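Local coordinates for hypothetical protein, haloacid dehalogenase-like hydrolase (Bacillus subtilis, PDB 1NRW) that dephosphorylates phosphorylated five- and six-carbon sugars and nucleoside monophosphates in vitro, and flavin mononucleotide to a lesser extent, with magnesium as its cofactor, at residues 30-33 with 34-37; 45-48 with 49-52. One frame throughout, in Å; residues are numbered along the deposited sequence. Where two conformers were deposited one is given.

Contact 1. Residues 30-33 with 34-37; sequences LRQA and QRDG
The guanidinium of Arg35 has the backbone oxygen of Arg31 over the centre of one face, 4.1 Å above the plane. At its edge, in its plane, lies the amide oxygen of Gln32. Arg35 NH1 donates to Gln32 OE1 at 2.7 Å. The donor sits well above the plane of the Gln32 amide, so the bond misses the lone pairs. The two flat groups are turned 60° apart.

Gln32 reaches this place by a kink. CG runs opposite the backbone N, and the chain then bends at chi2 (53°). Its other amide atom turns to the next residue along: NE2 makes a weak bond to Asp36 OD1 at 3.0 Å. One amide thus links a cation and an anion, which fixes which way round it lies. All three side chains are at the surface.

A second link runs through water. Gln34 OE1 accepts from the water at 2.9 Å, and Arg31 NH1 holds the same water weakly. The stronger partners of these two side chains lie outside: Arg31 pairs with Glu27, and Gln34 NE2 with Lys61 O. Leu30 and Ala33 are buried against Val40 of strand 39-43.

The backbone closes the helix. Asp36 N bonds to Gln32 O at 2.8 Å and weakly to Ala33 O. Gly37 N turns back to Gln34 O at 3.0 Å. Gly37 leaves helical geometry with positive phi (84°), where a CB would jam against the preceding carbonyl. This is a Schellman motif, ending helix 24-35 before strand 39-43 of the Rossmann-like HAD core.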
loop_
_atom_site.group_PDB
_atom_site.type_symbol
_atom_site.label_atom_id
_atom_site.label_comp_id
_atom_site.label_asym_id
_atom_site.label_seq_id
_atom_site.Cartn_x
_atom_site.Cartn_y
_atom_site.Cartn_z
ATOM N N LEU A 30 -11.283 -5.803 -14.048
ATOM C CA LEU A 30 -9.948 -5.307 -14.388
ATOM C C LEU A 30 -9.609 -5.591 -15.845
ATOM O O LEU A 30 -9.111 -4.720 -16.563
ATOM C CB LEU A 30 -8.872 -5.953 -13.507
ATOM C CG LEU A 30 -8.692 -5.492 -12.062
ATOM C CD1 LEU A 30 -7.485 -6.202 -11.455
ATOM C CD2 LEU A 30 -8.489 -3.992 -12.021
ATOM N N ARG A 31 -9.865 -6.821 -16.278
ATOM C CA ARG A 31 -9.582 -7.207 -17.652
ATOM C C ARG A 31 -10.456 -6.436 -18.634
ATOM O O ARG A 31 -10.007 -6.094 -19.727
ATOM C CB ARG A 31 -9.784 -8.711 -17.832
ATOM C CG ARG A 31 -8.784 -9.541 -17.039
ATOM C CD ARG A 31 -9.011 -11.030 -17.223
ATOM N NE ARG A 31 -8.036 -11.815 -16.468
ATOM C CZ ARG A 31 -6.734 -11.862 -16.740
ATOM N NH1 ARG A 31 -6.233 -11.168 -17.757
ATOM N NH2 ARG A 31 -5.929 -12.601 -15.988
ATOM N N GLN A 32 -11.696 -6.150 -18.246
ATOM C CA GLN A 32 -12.594 -5.406 -19.131
ATOM C C GLN A 32 -12.081 -3.985 -19.305
ATOM O O GLN A 32 -12.127 -3.424 -20.401
ATOM C CB GLN A 32 -14.017 -5.375 -18.568
ATOM C CG GLN A 32 -15.013 -4.627 -19.460
ATOM C CD GLN A 32 -15.002 -5.134 -20.893
ATOM O OE1 GLN A 32 -15.075 -6.341 -21.132
ATOM N NE2 GLN A 32 -14.917 -4.214 -21.853
ATOM N N ALA A 33 -11.593 -3.403 -18.215
ATOM C CA ALA A 33 -11.054 -2.054 -18.249
ATOM C C ALA A 33 -9.851 -2.010 -19.186
ATOM O O ALA A 33 -9.709 -1.083 -19.979
ATOM C CB ALA A 33 -10.647 -1.613 -16.843
ATOM N N GLN A 34 -8.988 -3.018 -19.104
ATOM C CA GLN A 34 -7.814 -3.051 -19.966
ATOM C C GLN A 34 -8.252 -3.264 -21.407
ATOM O O GLN A 34 -7.638 -2.747 -22.344
ATOM C CB GLN A 34 -6.855 -4.156 -19.511
ATOM C CG GLN A 34 -6.330 -3.930 -18.101
ATOM C CD GLN A 34 -5.329 -4.979 -17.665
ATOM O OE1 GLN A 34 -5.596 -6.174 -17.747
ATOM N NE2 GLN A 34 -4.170 -4.533 -17.194
ATOM N N ARG A 35 -9.340 -4.010 -21.566
ATOM C CA ARG A 35 -9.917 -4.301 -22.870
ATOM C C ARG A 35 -10.462 -3.009 -23.485
ATOM O O ARG A 35 -10.411 -2.824 -24.701
ATOM C CB ARG A 35 -11.037 -5.328 -22.694
ATOM C CG ARG A 35 -11.643 -5.870 -23.964
ATOM C CD ARG A 35 -12.567 -7.030 -23.622
ATOM N NE ARG A 35 -11.833 -8.146 -23.031
ATOM C CZ ARG A 35 -12.214 -8.802 -21.938
ATOM N NH1 ARG A 35 -13.326 -8.454 -21.305
ATOM N NH2 ARG A 35 -11.482 -9.807 -21.478
ATOM N N ASP A 36 -10.981 -2.118 -22.640
ATOM C CA ASP A 36 -11.516 -0.838 -23.105
ATOM C C ASP A 36 -10.398 0.164 -23.380
ATOM O O ASP A 36 -10.664 1.309 -23.740
ATOM C CB ASP A 36 -12.463 -0.217 -22.073
ATOM C CG ASP A 36 -13.797 -0.925 -21.995
ATOM O OD1 ASP A 36 -14.227 -1.506 -23.014
ATOM O OD2 ASP A 36 -14.428 -0.882 -20.915
ATOM N N GLY A 37 -9.152 -0.259 -23.196
ATOM C CA GLY A 37 -8.031 0.637 -23.433
ATOM C C GLY A 37 -7.689 1.536 -22.256
ATOM O O GLY A 37 -6.964 2.524 -22.408
HETATM O O HOH W 1 -6.430 -8.418 -19.295
#

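Contact 2. Residues 45-48 with 49-52; sequences GRAH and FDVM. With PO4 (phosphate ion), chain B.
Hydrogen bonds between Ala47 and Asp50 run both ways at the start of helix 48-55. Ala47 N donates to Asp50 OD2 at 3.1 Å, on the anti side of the carboxylate and 28° out of its plane. Asp50 N donates to Ala47 O at 2.9 Å, from above the carbonyl plane. Ala47 is the N-cap, so the carboxylate bond is one half of a capping box. The alanine has no side-chain oxygen to make the other half. After a weak bond from Val51 N to Ala47 O, Met52 N continues the helix, meeting His48 O in the carbonyl plane at 3.0 Å.

A water extends the polar set. It donates to Asp50 OD2 at 2.8 Å and accepts from Arg46 NH1. Asp50 OD2 therefore takes two bonds. Arg46 itself makes salt bridges to Asp12, a ligand of the calcium ion, and to Glu125.

The loop belongs to HAD motif II, which follows strand 39-43 and supplies part of the phosphate site. Gly45 N donates to phosphate O2 at 2.9 Å. Thr44, Lys217, Asn243 and the backbone N of Asp12 also bind this ion.

Ring contacts join His48 and Met52, a selenomethionine. With CG beside the backbone N (chi1 -60°), Met52 lays CG over one face of the His48 ring, a CH-pi contact 3.8 Å from its centroid. The bend at chi2 then brings SE to the ring obliquely, a Met-aromatic contact 4.2 Å from the centroid. The His48 ring also stacks with His73.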
loop_
_atom_site.group_PDB
_atom_site.type_symbol
_atom_site.label_atom_id
_atom_site.label_comp_id
_atom_site.label_asym_id
_atom_site.label_seq_id
_atom_site.Cartn_x
_atom_site.Cartn_y
_atom_site.Cartn_z
ATOM N N GLY A 45 1.168 -0.057 -0.274
ATOM C CA GLY A 45 2.285 0.281 0.584
ATOM C C GLY A 45 3.206 -0.930 0.662
ATOM O O GLY A 45 4.315 -0.848 1.181
ATOM N N ARG A 46 2.741 -2.064 0.140
ATOM C CA ARG A 46 3.536 -3.290 0.154
ATOM C C ARG A 46 4.593 -3.300 -0.947
ATOM O O ARG A 46 4.704 -2.360 -1.729
ATOM C CB ARG A 46 2.635 -4.515 -0.008
ATOM C CG ARG A 46 1.670 -4.759 1.152
ATOM C CD ARG A 46 0.845 -5.989 0.856
ATOM N NE ARG A 46 -0.270 -6.169 1.778
ATOM C CZ ARG A 46 -0.246 -6.965 2.841
ATOM N NH1 ARG A 46 0.847 -7.662 3.134
ATOM N NH2 ARG A 46 -1.334 -7.092 3.592
ATOM N N ALA A 47 5.367 -4.379 -1.008
ATOM C CA ALA A 47 6.412 -4.501 -2.012
ATOM C C ALA A 47 5.865 -4.976 -3.353
ATOM O O ALA A 47 4.832 -5.641 -3.418
ATOM C CB ALA A 47 7.486 -5.471 -1.521
ATOM N N HIS A 48 6.569 -4.638 -4.428
ATOM C CA HIS A 48 6.156 -5.074 -5.748
ATOM C C HIS A 48 6.009 -6.606 -5.791
ATOM O O HIS A 48 5.068 -7.123 -6.389
ATOM C CB HIS A 48 7.181 -4.605 -6.798
ATOM C CG HIS A 48 6.909 -5.106 -8.184
ATOM N ND1 HIS A 48 5.818 -4.705 -8.927
ATOM C CD2 HIS A 48 7.595 -5.974 -8.965
ATOM C CE1 HIS A 48 5.842 -5.306 -10.104
ATOM N NE2 HIS A 48 6.911 -6.081 -10.151
ATOM N N PHE A 49 6.929 -7.327 -5.153
ATOM C CA PHE A 49 6.843 -8.783 -5.166
ATOM C C PHE A 49 5.645 -9.329 -4.393
ATOM O O PHE A 49 5.201 -10.445 -4.647
ATOM C CB PHE A 49 8.158 -9.424 -4.683
ATOM C CG PHE A 49 8.703 -8.853 -3.400
ATOM C CD1 PHE A 49 8.059 -9.071 -2.189
ATOM C CD2 PHE A 49 9.894 -8.132 -3.403
ATOM C CE1 PHE A 49 8.597 -8.583 -0.995
ATOM C CE2 PHE A 49 10.440 -7.640 -2.219
ATOM C CZ PHE A 49 9.791 -7.866 -1.012
ATOM N N ASP A 50 5.111 -8.540 -3.464
ATOM C CA ASP A 50 3.930 -8.959 -2.698
ATOM C C ASP A 50 2.737 -8.933 -3.651
ATOM O O ASP A 50 1.850 -9.785 -3.587
ATOM C CB ASP A 50 3.633 -8.011 -1.529
ATOM C CG ASP A 50 4.593 -8.180 -0.372
ATOM O OD1 ASP A 50 4.985 -9.331 -0.086
ATOM O OD2 ASP A 50 4.937 -7.161 0.268
ATOM N N VAL A 51 2.714 -7.938 -4.536
ATOM C CA VAL A 51 1.626 -7.821 -5.496
ATOM C C VAL A 51 1.736 -8.944 -6.523
ATOM O O VAL A 51 0.740 -9.566 -6.877
ATOM C CB VAL A 51 1.656 -6.457 -6.230
ATOM C CG1 VAL A 51 0.484 -6.360 -7.202
ATOM C CG2 VAL A 51 1.600 -5.317 -5.217
HETATM N N MSE A 52 2.954 -9.202 -6.990
HETATM C CA MSE A 52 3.188 -10.251 -7.979
HETATM C C MSE A 52 2.793 -11.632 -7.466
HETATM O O MSE A 52 2.309 -12.468 -8.228
HETATM C CB MSE A 52 4.659 -10.260 -8.393
HETATM C CG MSE A 52 5.120 -8.960 -9.013
HETATM SE SE MSE A 52 4.224 -8.620 -10.685
HETATM C CE MSE A 52 2.693 -7.656 -10.055
HETATM P P PO4 B . -2.410 -1.075 1.074
HETATM O O1 PO4 B . -3.820 -0.646 1.000
HETATM O O2 PO4 B . -1.533 0.040 0.634
HETATM O O3 PO4 B . -2.085 -1.443 2.474
HETATM O O4 PO4 B . -2.212 -2.245 0.187
HETATM O O HOH W 2 3.843 -7.333 2.803
#

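In the fold
Contacts 1 and 2 sit near opposite ends of strand 39-43. Contact 1 ends the helix that leads into the strand; contact 2 starts the helix that follows it. Their centres are about 22 Å apart and they do not touch. Contact 1 is peripheral, about 23 Å from the chain centre, and its polar side chains mostly lie at the surface while two apolar ones face the strand. Contact 2 is more buried, about 8 Å from the centre, where Gly45 holds the phosphate. The calcium ion is about 8 Å from the Arg46 side chain. The chemistry follows: a surface amide joins two charged residues in the first, whereas in the second a buried aspartate caps a helix and Arg46 is paired with the metal ligand Asp12.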